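Local coordinates for putative endonuclease/exonuclease/phosphatase family protein (Bacteroides vulgatus ATCC 8482, PDB 3G6S), which probably acts as a hydrolase of the endonuclease/exonuclease/phosphatase family, with nuclease activity towards nucleic acids as the likely but unproven function, at residues C114-T119 and N136-H141; N94-A99 and L152-K157; K235-P240 and N252-D257. All coordinates share one frame; numbering follows the deposited sequence.

Contact 1. Residues C114-T119 and N136-H141; sequences CVRIAT and NTHFDH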
# COMPACT_ATOMS: atom_id res chain seq x y z
N CYS A 114 -4.48 -17.11 -4.09
CA CYS A 114 -4.60 -16.78 -2.67
C CYS A 114 -5.66 -15.70 -2.52
O CYS A 114 -5.77 -14.82 -3.37
CB CYS A 114 -3.28 -16.23 -2.12
SG CYS A 114 -1.86 -17.35 -2.21
N VAL A 115 -6.43 -15.76 -1.43
CA VAL A 115 -7.45 -14.75 -1.20
C VAL A 115 -6.79 -13.37 -1.11
O VAL A 115 -5.73 -13.21 -0.50
CB VAL A 115 -8.23 -15.05 0.11
CG1 VAL A 115 -7.28 -15.17 1.29
CG2 VAL A 115 -9.26 -13.95 0.37
N ARG A 116 -7.40 -12.37 -1.74
CA ARG A 116 -6.84 -11.03 -1.74
C ARG A 116 -7.86 -9.98 -1.27
O ARG A 116 -9.07 -10.18 -1.39
CB ARG A 116 -6.33 -10.68 -3.14
CG ARG A 116 -5.23 -11.61 -3.64
CD ARG A 116 -3.96 -11.47 -2.81
NE ARG A 116 -3.04 -12.59 -3.03
CZ ARG A 116 -1.80 -12.65 -2.56
NH1 ARG A 116 -1.30 -11.66 -1.85
NH2 ARG A 116 -1.05 -13.72 -2.82
N ILE A 117 -7.37 -8.86 -0.74
CA ILE A 117 -8.25 -7.80 -0.27
C ILE A 117 -7.71 -6.40 -0.51
O ILE A 117 -6.55 -6.20 -0.88
CB ILE A 117 -8.50 -7.89 1.25
CG1 ILE A 117 -7.16 -7.80 2.00
CG2 ILE A 117 -9.26 -9.16 1.59
CD1 ILE A 117 -7.29 -7.80 3.50
N ALA A 118 -8.59 -5.43 -0.29
CA ALA A 118 -8.25 -4.02 -0.42
C ALA A 118 -8.91 -3.34 0.78
O ALA A 118 -10.07 -3.60 1.07
CB ALA A 118 -8.81 -3.45 -1.72
N THR A 119 -8.16 -2.52 1.50
CA THR A 119 -8.72 -1.80 2.64
C THR A 119 -8.71 -0.32 2.24
O THR A 119 -7.73 0.17 1.70
CB THR A 119 -7.88 -2.02 3.93
OG1 THR A 119 -8.10 -3.35 4.41
CG2 THR A 119 -8.28 -1.03 5.02
N ASN A 136 -5.59 0.76 -0.05
CA ASN A 136 -4.38 -0.04 0.05
C ASN A 136 -4.73 -1.47 -0.28
O ASN A 136 -5.68 -2.02 0.26
CB ASN A 136 -3.82 0.02 1.46
CG ASN A 136 -2.50 -0.67 1.58
OD1 ASN A 136 -1.58 -0.39 0.80
ND2 ASN A 136 -2.37 -1.58 2.55
N THR A 137 -3.95 -2.09 -1.16
CA THR A 137 -4.28 -3.46 -1.54
C THR A 137 -3.05 -4.34 -1.80
O THR A 137 -1.92 -3.85 -1.78
CB THR A 137 -5.20 -3.42 -2.78
OG1 THR A 137 -5.57 -4.75 -3.16
CG2 THR A 137 -4.49 -2.74 -3.94
N HIS A 138 -3.29 -5.63 -2.03
CA HIS A 138 -2.23 -6.62 -2.33
C HIS A 138 -2.77 -7.57 -3.40
O HIS A 138 -3.66 -8.38 -3.11
CB HIS A 138 -1.87 -7.43 -1.08
CG HIS A 138 -0.60 -8.21 -1.22
ND1 HIS A 138 0.08 -8.31 -2.42
CD2 HIS A 138 0.14 -8.88 -0.31
CE1 HIS A 138 1.19 -9.01 -2.23
NE2 HIS A 138 1.25 -9.36 -0.96
N PHE A 139 -2.25 -7.48 -4.62
CA PHE A 139 -2.69 -8.32 -5.74
C PHE A 139 -2.12 -9.74 -5.78
O PHE A 139 -1.14 -10.05 -5.10
CB PHE A 139 -2.35 -7.62 -7.06
CG PHE A 139 -3.37 -6.60 -7.49
CD1 PHE A 139 -4.11 -5.88 -6.56
CD2 PHE A 139 -3.57 -6.33 -8.84
CE1 PHE A 139 -5.04 -4.92 -6.97
CE2 PHE A 139 -4.49 -5.36 -9.26
CZ PHE A 139 -5.22 -4.66 -8.32
N ASP A 140 -2.76 -10.60 -6.58
CA ASP A 140 -2.34 -11.99 -6.75
C ASP A 140 -1.18 -12.05 -7.75
O ASP A 140 -1.21 -11.38 -8.79
CB ASP A 140 -3.50 -12.83 -7.29
CG ASP A 140 -3.14 -14.31 -7.43
OD1 ASP A 140 -3.93 -15.06 -8.05
OD2 ASP A 140 -2.09 -14.74 -6.92
N HIS A 141 -0.15 -12.84 -7.44
CA HIS A 141 1.00 -12.96 -8.32
C HIS A 141 0.77 -13.94 -9.48
O HIS A 141 1.39 -13.82 -10.54
CB HIS A 141 2.22 -13.40 -7.53
CG HIS A 141 2.00 -14.64 -6.74
ND1 HIS A 141 2.72 -15.80 -6.95
CD2 HIS A 141 1.13 -14.92 -5.75
CE1 HIS A 141 2.30 -16.74 -6.12
NE2 HIS A 141 1.33 -16.23 -5.38
O HOH W 1 -4.40 -8.90 -0.41
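Asn136 O is held by two donors of the facing strand: Thr119 N gives it a hydrogen bond of 2.8 Å, and Ala118 CA adds a CA-H...O contact at 3.3 Å. Asn136 N returns a nearly straight bond to Thr119 O, which completes the hydrogen-bonded pair. In the adjoining non-hydrogen-bonded pair, Ala118 CB rests on Thr137 CB. Because OG1 of Thr137 lies anti to its backbone N (chi1 -178°), it reaches across to Ile117 O at 2.9 Å, approaching from above the carbonyl plane rather than within it. Beyond this point the strands part, and water 1 bridges the gap, accepting from Ile117 N and donating to His138 O.

Arg116 fills the opened end. Its chain bends at chi2 and lays CD 3.1 Å from His138 O. NH1 then stands 3.4 Å above the His138 ring, over its centre, with guanidinium and imidazole planes 69° apart. Phe139 O sits over one guanidinium face, toward its rim, while NH2 approaches the edge of the His141 ring, CD2 at 3.8 Å. Asp140 OD2 accepts a hydrogen bond from Val142 N; it lies 4.4 Å from Arg116 NH2, well out of the guanidinium plane, so only a general electrostatic attraction is likely.

The strand axes run at 166°, the geometry of an antiparallel hairpin, 117-125 with 131-138. Its His138 end also meets Asn174, consistent with the loop-lined edge of the sandwich where DNase I-like relatives place their active site.

Contact 2. Residues N94-A99 and L152-K157; sequences NTFWLA and LLIIRK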
# COMPACT_ATOMS: atom_id res chain seq x y z
N ASN A 94 -13.37 0.63 5.36
CA ASN A 94 -13.81 -0.74 5.26
C ASN A 94 -12.83 -1.55 4.42
O ASN A 94 -11.81 -1.04 3.98
CB ASN A 94 -15.21 -0.79 4.64
CG ASN A 94 -15.85 -2.14 4.78
OD1 ASN A 94 -16.04 -2.62 5.90
ND2 ASN A 94 -16.18 -2.77 3.66
N THR A 95 -13.14 -2.83 4.23
CA THR A 95 -12.29 -3.69 3.43
C THR A 95 -13.17 -4.67 2.66
O THR A 95 -14.11 -5.22 3.21
CB THR A 95 -11.25 -4.42 4.34
OG1 THR A 95 -10.58 -5.44 3.59
CG2 THR A 95 -11.92 -5.03 5.55
N PHE A 96 -12.89 -4.84 1.36
CA PHE A 96 -13.66 -5.76 0.53
C PHE A 96 -12.74 -6.78 -0.12
O PHE A 96 -11.52 -6.57 -0.20
CB PHE A 96 -14.44 -5.00 -0.54
CG PHE A 96 -13.59 -4.14 -1.44
CD1 PHE A 96 -12.99 -4.68 -2.58
CD2 PHE A 96 -13.36 -2.81 -1.12
CE1 PHE A 96 -12.17 -3.90 -3.39
CE2 PHE A 96 -12.55 -2.02 -1.92
CZ PHE A 96 -11.95 -2.56 -3.06
N TRP A 97 -13.31 -7.88 -0.59
CA TRP A 97 -12.54 -8.95 -1.22
C TRP A 97 -12.43 -8.83 -2.73
O TRP A 97 -13.43 -8.66 -3.42
CB TRP A 97 -13.12 -10.31 -0.81
CG TRP A 97 -12.65 -10.72 0.53
CD1 TRP A 97 -11.66 -11.63 0.81
CD2 TRP A 97 -13.03 -10.14 1.78
NE1 TRP A 97 -11.39 -11.63 2.16
CE2 TRP A 97 -12.22 -10.73 2.78
CE3 TRP A 97 -13.97 -9.18 2.16
CZ2 TRP A 97 -12.32 -10.38 4.13
CZ3 TRP A 97 -14.08 -8.82 3.50
CH2 TRP A 97 -13.25 -9.43 4.47
N LEU A 98 -11.20 -8.92 -3.23
CA LEU A 98 -10.95 -8.83 -4.66
C LEU A 98 -11.46 -10.12 -5.31
O LEU A 98 -10.70 -11.07 -5.52
CB LEU A 98 -9.45 -8.63 -4.94
CG LEU A 98 -8.78 -7.40 -4.29
CD1 LEU A 98 -7.35 -7.25 -4.81
CD2 LEU A 98 -9.58 -6.14 -4.61
N ALA A 99 -12.75 -10.13 -5.61
CA ALA A 99 -13.41 -11.28 -6.22
C ALA A 99 -14.71 -10.85 -6.87
O ALA A 99 -15.06 -9.68 -6.87
CB ALA A 99 -13.67 -12.35 -5.16
N LEU A 152 -10.12 -2.97 -11.95
CA LEU A 152 -11.40 -2.37 -12.33
C LEU A 152 -12.30 -2.24 -11.10
O LEU A 152 -13.02 -1.26 -10.95
CB LEU A 152 -12.08 -3.22 -13.40
CG LEU A 152 -11.36 -3.21 -14.75
CD1 LEU A 152 -11.62 -4.50 -15.52
CD2 LEU A 152 -11.79 -2.00 -15.53
N LEU A 153 -12.24 -3.23 -10.22
CA LEU A 153 -13.05 -3.22 -9.01
C LEU A 153 -12.69 -2.04 -8.13
O LEU A 153 -13.57 -1.35 -7.61
CB LEU A 153 -12.86 -4.54 -8.26
CG LEU A 153 -13.42 -4.65 -6.83
CD1 LEU A 153 -14.92 -4.44 -6.83
CD2 LEU A 153 -13.06 -6.02 -6.28
N ILE A 154 -11.40 -1.79 -7.96
CA ILE A 154 -10.95 -0.68 -7.14
C ILE A 154 -11.44 0.65 -7.72
O ILE A 154 -11.94 1.50 -6.98
CB ILE A 154 -9.40 -0.68 -7.03
CG1 ILE A 154 -8.97 -1.88 -6.19
CG2 ILE A 154 -8.90 0.63 -6.41
CD1 ILE A 154 -7.47 -2.14 -6.20
N ILE A 155 -11.30 0.81 -9.03
CA ILE A 155 -11.77 2.04 -9.66
C ILE A 155 -13.24 2.27 -9.37
O ILE A 155 -13.63 3.37 -8.98
CB ILE A 155 -11.55 2.02 -11.20
CG1 ILE A 155 -10.05 2.04 -11.51
CG2 ILE A 155 -12.23 3.23 -11.83
CD1 ILE A 155 -9.72 2.20 -12.99
N ARG A 156 -14.06 1.24 -9.52
CA ARG A 156 -15.50 1.37 -9.24
C ARG A 156 -15.81 1.73 -7.79
O ARG A 156 -16.82 2.37 -7.51
CB ARG A 156 -16.24 0.08 -9.60
CG ARG A 156 -16.16 -0.29 -11.07
CD ARG A 156 -17.31 -1.21 -11.43
NE ARG A 156 -17.31 -2.44 -10.65
CZ ARG A 156 -16.52 -3.49 -10.91
NH1 ARG A 156 -15.67 -3.45 -11.93
NH2 ARG A 156 -16.59 -4.57 -10.14
N LYS A 157 -14.94 1.32 -6.87
CA LYS A 157 -15.13 1.61 -5.45
C LYS A 157 -14.70 3.03 -5.12
O LYS A 157 -15.24 3.66 -4.22
CB LYS A 157 -14.34 0.62 -4.60
CG LYS A 157 -14.67 -0.84 -4.90
CD LYS A 157 -16.08 -1.24 -4.46
CE LYS A 157 -16.21 -1.27 -2.94
NZ LYS A 157 -17.50 -1.84 -2.49
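Phe96 reaches from the strand into a hollow formed by Leu153, Ile154 and Lys157 on one side of the helix. Each wall meets the ring differently. Leu153 CD2 comes in obliquely, 3.7 Å from Phe96 CE1, whereas Ile154 CG1 lies at the rim, near the ring plane and 4.4 Å from CZ. Lys157 takes a face: its CG sits 3.7 Å from Phe96 CZ, and CE forms a CH-pi contact at 4.1 Å from the ring centroid, 26° off the normal. Successive bends at chi2 (-69°) and chi3 (-70°) curl the lysine chain so that CG and CE both touch the ring, one near CZ and the other near CD2.

The second bump belongs to the helix. The CD2 methyl of Leu153 enters the angle between Phe96 and Leu98, 3.9 Å from Leu98 CD2, and also touches Trp97 O. The chain turns there, because Leu98 is the centre of an inverse gamma turn closed by a weak bond from Ala99 N to Trp97 O. Trp97 points its indole off the other side of the strand, where NE1 bonds Arg69 O.

With the axes 11.0 Å apart, side chains bridge the whole distance from the edge strand of the sheet to helix 144-161. The chemistry is that of a hydrophobic seam: methyl groups, an aromatic ring and the aliphatic part of a lysine meet across it, so the contact depends on close fit and apolar burial rather than on polar pairing.

Contact 3. Residues K235-P240 and N252-D257; sequences KSCEIP and NPQLAD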
# COMPACT_ATOMS: atom_id res chain seq x y z
N LYS A 235 4.81 15.98 -5.81
CA LYS A 235 6.03 16.77 -5.66
C LYS A 235 7.30 15.92 -5.81
O LYS A 235 8.22 16.29 -6.55
CB LYS A 235 6.04 17.47 -4.30
CG LYS A 235 5.03 18.62 -4.19
CD LYS A 235 4.89 19.15 -2.76
CE LYS A 235 4.18 18.13 -1.85
NZ LYS A 235 4.10 18.58 -0.42
N SER A 236 7.35 14.80 -5.11
CA SER A 236 8.51 13.93 -5.19
C SER A 236 8.27 12.50 -4.74
O SER A 236 7.31 12.20 -4.03
CB SER A 236 9.67 14.52 -4.40
OG SER A 236 9.32 14.74 -3.05
N CYS A 237 9.16 11.62 -5.17
CA CYS A 237 9.10 10.21 -4.85
C CYS A 237 10.48 9.71 -4.46
O CYS A 237 11.50 10.14 -5.01
CB CYS A 237 8.61 9.41 -6.05
SG CYS A 237 6.82 9.36 -6.21
N GLU A 238 10.51 8.79 -3.50
CA GLU A 238 11.77 8.24 -3.08
C GLU A 238 11.63 6.77 -2.74
O GLU A 238 10.64 6.35 -2.14
CB GLU A 238 12.32 8.99 -1.87
CG GLU A 238 13.61 8.39 -1.35
CD GLU A 238 13.98 8.93 0.01
OE1 GLU A 238 14.14 10.16 0.15
OE2 GLU A 238 14.13 8.11 0.95
N ILE A 239 12.62 5.99 -3.13
CA ILE A 239 12.64 4.57 -2.83
C ILE A 239 14.03 4.34 -2.26
O ILE A 239 14.99 4.17 -2.99
CB ILE A 239 12.45 3.72 -4.11
CG1 ILE A 239 11.07 4.00 -4.72
CG2 ILE A 239 12.56 2.24 -3.77
CD1 ILE A 239 10.82 3.28 -6.03
N PRO A 240 14.14 4.36 -0.92
CA PRO A 240 15.43 4.16 -0.25
C PRO A 240 16.03 2.79 -0.51
O PRO A 240 15.33 1.77 -0.47
CB PRO A 240 15.09 4.38 1.22
CG PRO A 240 13.67 3.90 1.31
CD PRO A 240 13.06 4.52 0.06
N ASN A 252 11.31 -2.74 -0.70
CA ASN A 252 11.73 -1.38 -0.44
C ASN A 252 10.47 -0.51 -0.43
O ASN A 252 9.63 -0.61 -1.32
CB ASN A 252 12.68 -0.87 -1.53
CG ASN A 252 14.14 -1.21 -1.25
OD1 ASN A 252 14.52 -1.54 -0.11
ND2 ASN A 252 14.98 -1.12 -2.28
N PRO A 253 10.30 0.34 0.58
CA PRO A 253 9.12 1.21 0.64
C PRO A 253 9.20 2.31 -0.41
O PRO A 253 10.30 2.68 -0.85
CB PRO A 253 9.20 1.78 2.05
CG PRO A 253 10.69 1.93 2.23
CD PRO A 253 11.22 0.62 1.69
N GLN A 254 8.05 2.82 -0.83
CA GLN A 254 8.02 3.90 -1.81
C GLN A 254 7.34 5.12 -1.20
O GLN A 254 6.13 5.09 -0.95
CB GLN A 254 7.25 3.49 -3.07
CG GLN A 254 7.54 4.41 -4.25
CD GLN A 254 6.46 4.39 -5.33
OE1 GLN A 254 5.90 3.34 -5.68
NE2 GLN A 254 6.17 5.56 -5.89
N LEU A 255 8.10 6.18 -0.95
CA LEU A 255 7.51 7.39 -0.37
C LEU A 255 7.06 8.35 -1.46
O LEU A 255 7.56 8.32 -2.58
CB LEU A 255 8.50 8.10 0.56
CG LEU A 255 9.26 7.25 1.58
CD1 LEU A 255 9.86 8.15 2.66
CD2 LEU A 255 8.31 6.24 2.23
N ALA A 256 6.09 9.20 -1.13
CA ALA A 256 5.60 10.17 -2.11
C ALA A 256 5.08 11.42 -1.42
O ALA A 256 4.18 11.34 -0.57
CB ALA A 256 4.49 9.54 -2.95
N ASP A 257 5.66 12.56 -1.75
CA ASP A 257 5.20 13.80 -1.17
C ASP A 257 4.11 14.33 -2.07
O ASP A 257 4.35 14.72 -3.21
CB ASP A 257 6.35 14.80 -1.04
CG ASP A 257 7.12 14.61 0.25
OD1 ASP A 257 6.46 14.61 1.32
OD2 ASP A 257 8.36 14.45 0.21
O HOH W 2 4.41 16.61 2.00
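Lys235 and Ser236 share one partner, Asp257, and so form a classic beta bulge at the Lys235 end of the two segments. In the backbone ladder, Lys235 N bonds Asp257 O with a bent geometry (131° at the hydrogen), while Asp257 N reaches Ser236 O at 2.8 Å. Glu238 and Leu255 then bond in both directions; the bond from Glu238 N to Leu255 O is the longer, at 3.1 Å. Between these pairs, Cys237 CA and Ala256 CA make CA-H...O contacts to Leu255 O and Ser236 O.

Charged and polar groups gather at the bulge. Water 2 accepts from Lys235 NZ and donates to Asp257 OD1, bridging charges 4.9 Å apart. The direct ionic partners lie on strand 2-10: Asp3 for Lys235 and Arg5 for Asp257.

Apolar contacts continue to the other end. Cys237 SG meets Ala256 CB at 4.0 Å on the face that Tyr196 covers. Ile239 divides its branches: CG1, anti to the carbonyl carbon (chi1 -63°), lies 3.6 Å from Gln254 CG, and CG2 meets Asn252 CB. The rings of Pro240 and Pro253 touch through their CG atoms at 3.7 Å, extending the contact beyond the backbone bonds. The buried amide of Asn252 lies beside Pro240 O, its ND2 hydrogen-bonded to Glu242 OE1.

An axis angle of 167° and the alternating bond pattern identify a pair of neighbouring antiparallel strands, joined by a long loop and carrying a classic bulge, within the seven-stranded sheet of the DNase I-like alpha/beta sandwich.

Contacts 1 and 2 form one continuous unit: their centres are 10 Å apart, and Arg116 O and Ala118 O probably accept hydrogen bonds from Leu98 N and Phe96 N. Strand 88-97 therefore pairs with strand 117-125 of the contact 1 hairpin, while helix 144-161, which follows that hairpin in the chain, packs back over this edge. Contact 3 lies across the chain's centre in the other sheet, with its centre about 21 Å from that of contact 1 and about 25 Å from that of contact 2. The expected active-site edge, inferred from relatives because no ligand marks it, is probably approached by the 138-141 end of contact 1.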